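Local coordinates for pyocyanin demethylase (Mycobacterium fortuitum subsp. fortuitum DSM 46621 = ATCC 6841, PDB 5K21), which removes the methyl group of the Pseudomonas aeruginosa toxin pyocyanin by a tautomerizing demethylation, with phenazin-1-ol bound here in its barrel, at residues 53-61 with 72-81. Residues are numbered along the deposited sequence; the frame is centred on the assembly and turned at random.
Sequences VGYDGGACF and TYCELTIHLD. With 6QF (phenazin-1-ol), chain F.
C60 and C74 face each other in a non-hydrogen-bonded pair of two antiparallel strands and are joined by a disulfide, C60 SG to C74 SG 2.1 Å, that crosses directly from strand to strand. Both sulfurs lie anti to their own carbonyl carbons (chi1 -70° and -65°) and meet on the barrel's inner face, where they line the phenazin-1-ol pocket; C60 SG comes within 3.3 Å of ligand N8. Further along this face L76 CD1 packs against the carboxylate carbon of D56 (CD1 to CG 3.7 Å), whose OD2 is hydrogen-bonded to Y128.

On the outer face, the Y55 and H79 rings form an offset stack, centroids 4.5 Å apart and planes at 9°. Y55 OH lies over the centre of the imidazole, while H79 CB sits over one face of the phenol ring, a CH-pi contact. F61 and Y73 run side by side at the other end, CD1 to CD2 3.5 Å, but their rings barely overlap. Y73 OH donates to the anti lone pair of E75 OE2 (2.8 Å).

Paired backbone bonds at Y55/H79, G57/T77, A59/E75 and F61/Y73 zip up this hairpin of the allene oxide cyclase-like barrel. Strand 39-48 flanks 53-61 and strand 83-92 flanks 72-81; outside the barrel, R88 of the second subunit salt-bridges E75 OE1 and hydrogen-bonds T77 OG1, and the third subunit packs on F61 and Y73.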
loop_
_atom_site.group_PDB
_atom_site.type_symbol
_atom_site.label_atom_id
_atom_site.label_comp_id
_atom_site.label_asym_id
_atom_site.label_seq_id
_atom_site.Cartn_x
_atom_site.Cartn_y
_atom_site.Cartn_z
ATOM N N VAL B 53 20.405 7.487 -11.526
ATOM C CA VAL B 53 20.077 6.133 -11.956
ATOM C C VAL B 53 18.592 5.834 -11.878
ATOM O O VAL B 53 18.165 4.779 -12.365
ATOM C CB VAL B 53 20.873 5.079 -11.160
ATOM C CG1 VAL B 53 22.378 5.311 -11.369
ATOM C CG2 VAL B 53 20.487 5.094 -9.678
ATOM N N GLY B 54 17.792 6.722 -11.303
ATOM C CA GLY B 54 16.366 6.482 -11.219
ATOM C C GLY B 54 15.714 7.428 -10.224
ATOM O O GLY B 54 16.245 8.493 -9.908
ATOM N N TYR B 55 14.543 7.020 -9.768
ATOM C CA TYR B 55 13.742 7.853 -8.882
ATOM C C TYR B 55 12.841 6.934 -8.082
ATOM O O TYR B 55 12.749 5.731 -8.351
ATOM C CB TYR B 55 12.941 8.888 -9.674
ATOM C CG TYR B 55 12.096 8.283 -10.765
ATOM C CD1 TYR B 55 10.802 7.868 -10.510
ATOM C CD2 TYR B 55 12.602 8.127 -12.052
ATOM C CE1 TYR B 55 10.030 7.317 -11.497
ATOM C CE2 TYR B 55 11.840 7.569 -13.051
ATOM C CZ TYR B 55 10.549 7.167 -12.764
ATOM O OH TYR B 55 9.776 6.601 -13.747
ATOM N N ASP B 56 12.166 7.505 -7.087
ATOM C CA ASP B 56 11.246 6.695 -6.319
ATOM C C ASP B 56 10.059 7.548 -5.900
ATOM O O ASP B 56 10.009 8.769 -6.124
ATOM C CB ASP B 56 11.932 6.010 -5.111
ATOM C CG ASP B 56 12.353 6.981 -4.006
ATOM O OD1 ASP B 56 11.672 8.015 -3.780
ATOM O OD2 ASP B 56 13.385 6.692 -3.352
ATOM N N GLY B 57 9.075 6.842 -5.378
ATOM C CA GLY B 57 7.873 7.452 -4.851
ATOM C C GLY B 57 7.326 6.575 -3.754
ATOM O O GLY B 57 7.438 5.349 -3.811
ATOM N N GLY B 58 6.744 7.206 -2.740
ATOM C CA GLY B 58 6.282 6.434 -1.610
ATOM C C GLY B 58 5.367 7.233 -0.714
ATOM O O GLY B 58 5.146 8.436 -0.910
ATOM N N ALA B 59 4.862 6.527 0.295
ATOM C CA ALA B 59 3.938 7.093 1.261
ATOM C C ALA B 59 4.205 6.448 2.608
ATOM O O ALA B 59 4.476 5.244 2.681
ATOM C CB ALA B 59 2.485 6.865 0.818
ATOM N N CYS B 60 4.174 7.268 3.655
ATOM C CA CYS B 60 4.302 6.811 5.032
ATOM C C CYS B 60 3.074 7.253 5.805
ATOM O O CYS B 60 2.621 8.390 5.655
ATOM C CB CYS B 60 5.556 7.371 5.698
ATOM S SG CYS B 60 7.101 6.675 5.037
ATOM N N PHE B 61 2.531 6.332 6.595
ATOM C CA PHE B 61 1.365 6.569 7.442
ATOM C C PHE B 61 1.782 6.406 8.894
ATOM O O PHE B 61 2.331 5.363 9.260
ATOM C CB PHE B 61 0.252 5.576 7.109
ATOM C CG PHE B 61 -0.055 5.480 5.646
ATOM C CD1 PHE B 61 0.638 4.603 4.829
ATOM C CD2 PHE B 61 -1.026 6.276 5.086
ATOM C CE1 PHE B 61 0.365 4.542 3.450
ATOM C CE2 PHE B 61 -1.311 6.219 3.728
ATOM C CZ PHE B 61 -0.621 5.340 2.912
ATOM N N THR B 72 5.728 4.434 11.729
ATOM C CA THR B 72 5.146 4.627 10.409
ATOM C C THR B 72 5.094 3.310 9.667
ATOM O O THR B 72 6.031 2.496 9.733
ATOM C CB THR B 72 5.914 5.605 9.482
ATOM O OG1 THR B 72 7.286 5.218 9.380
ATOM C CG2 THR B 72 5.785 7.041 9.942
ATOM N N TYR B 73 3.994 3.137 8.949
ATOM C CA TYR B 73 3.883 2.165 7.880
ATOM C C TYR B 73 4.262 2.874 6.585
ATOM O O TYR B 73 3.625 3.867 6.216
ATOM C CB TYR B 73 2.466 1.603 7.825
ATOM C CG TYR B 73 2.156 0.904 6.536
ATOM C CD1 TYR B 73 2.998 -0.080 6.047
ATOM C CD2 TYR B 73 1.018 1.216 5.808
ATOM C CE1 TYR B 73 2.732 -0.719 4.857
ATOM C CE2 TYR B 73 0.740 0.572 4.613
ATOM C CZ TYR B 73 1.599 -0.398 4.153
ATOM O OH TYR B 73 1.341 -1.053 2.968
ATOM N N CYS B 74 5.327 2.406 5.931
ATOM C CA CYS B 74 5.825 3.033 4.712
ATOM C C CYS B 74 5.812 2.048 3.555
ATOM O O CYS B 74 6.087 0.848 3.727
ATOM C CB CYS B 74 7.244 3.555 4.874
ATOM S SG CYS B 74 7.411 4.872 6.052
ATOM N N GLU B 75 5.462 2.577 2.392
ATOM C CA GLU B 75 5.508 1.876 1.119
ATOM C C GLU B 75 6.360 2.692 0.160
ATOM O O GLU B 75 6.204 3.915 0.068
ATOM C CB GLU B 75 4.106 1.695 0.514
ATOM C CG GLU B 75 3.265 0.572 1.086
ATOM C CD GLU B 75 3.611 -0.797 0.490
ATOM O OE1 GLU B 75 4.575 -0.896 -0.314
ATOM O OE2 GLU B 75 2.894 -1.770 0.805
ATOM N N LEU B 76 7.234 2.002 -0.573
ATOM C CA LEU B 76 8.198 2.645 -1.445
ATOM C C LEU B 76 8.276 1.881 -2.753
ATOM O O LEU B 76 8.297 0.649 -2.750
ATOM C CB LEU B 76 9.590 2.672 -0.780
ATOM C CG LEU B 76 10.750 3.306 -1.545
ATOM C CD1 LEU B 76 10.531 4.817 -1.644
ATOM C CD2 LEU B 76 12.053 2.995 -0.826
ATOM N N THR B 77 8.339 2.620 -3.857
ATOM C CA THR B 77 8.647 2.065 -5.166
ATOM C C THR B 77 9.859 2.773 -5.730
ATOM O O THR B 77 9.864 4.000 -5.871
ATOM C CB THR B 77 7.491 2.196 -6.148
ATOM O OG1 THR B 77 6.365 1.488 -5.647
ATOM C CG2 THR B 77 7.877 1.629 -7.532
ATOM N N ILE B 78 10.858 1.983 -6.092
ATOM C CA ILE B 78 12.074 2.447 -6.739
ATOM C C ILE B 78 11.974 2.116 -8.212
ATOM O O ILE B 78 11.584 0.997 -8.571
ATOM C CB ILE B 78 13.301 1.776 -6.099
ATOM C CG1 ILE B 78 13.549 2.394 -4.727
ATOM C CG2 ILE B 78 14.528 1.844 -7.040
ATOM C CD1 ILE B 78 14.507 1.585 -3.846
ATOM N N HIS B 79 12.270 3.096 -9.065
ATOM C CA HIS B 79 12.319 2.899 -10.507
ATOM C C HIS B 79 13.758 3.037 -10.981
ATOM O O HIS B 79 14.348 4.119 -10.871
ATOM C CB HIS B 79 11.413 3.906 -11.223
ATOM C CG HIS B 79 11.393 3.764 -12.716
ATOM N ND1 HIS B 79 12.465 4.109 -13.515
ATOM C CD2 HIS B 79 10.426 3.324 -13.557
ATOM C CE1 HIS B 79 12.166 3.873 -14.783
ATOM N NE2 HIS B 79 10.931 3.403 -14.837
ATOM N N LEU B 80 14.319 1.945 -11.498
ATOM C CA LEU B 80 15.607 1.943 -12.176
ATOM C C LEU B 80 15.389 1.545 -13.631
ATOM O O LEU B 80 14.315 1.073 -14.011
ATOM C CB LEU B 80 16.581 0.971 -11.496
ATOM C CG LEU B 80 16.732 1.171 -9.991
ATOM C CD1 LEU B 80 17.507 0.032 -9.381
ATOM C CD2 LEU B 80 17.387 2.518 -9.716
ATOM N N ASP B 81 16.408 1.758 -14.467
ATOM C CA ASP B 81 16.283 1.355 -15.869
ATOM C C ASP B 81 16.030 -0.140 -15.971
ATOM O O ASP B 81 15.232 -0.588 -16.797
ATOM C CB ASP B 81 17.537 1.738 -16.661
ATOM C CG ASP B 81 17.706 3.243 -16.827
ATOM O OD1 ASP B 81 16.923 4.030 -16.256
ATOM O OD2 ASP B 81 18.667 3.642 -17.516
HETATM C C4 6QF F . 10.040 9.705 4.061
HETATM C C5 6QF F . 9.301 10.844 4.644
HETATM C C6 6QF F . 9.475 12.127 4.223
HETATM C C10 6QF F . 11.520 7.744 2.821
HETATM C C13 6QF F . 12.093 5.365 2.625
HETATM C C15 6QF F . 10.485 6.033 4.255
HETATM C C1 6QF F . 10.400 12.410 3.164
HETATM C C2 6QF F . 11.095 11.412 2.597
HETATM C C3 6QF F . 10.968 10.012 2.993
HETATM N N7 6QF F . 11.685 9.029 2.406
HETATM N N8 6QF F . 9.879 8.422 4.485
HETATM C C9 6QF F . 10.601 7.430 3.876
HETATM C C11 6QF F . 12.250 6.633 2.230
HETATM C C14 6QF F . 11.181 5.052 3.673
HETATM O O19 6QF F . 8.439 10.549 5.637
HETATM O O HOH W 1 19.163 2.805 -13.779
HETATM O O HOH W 2 15.552 5.034 -14.373
#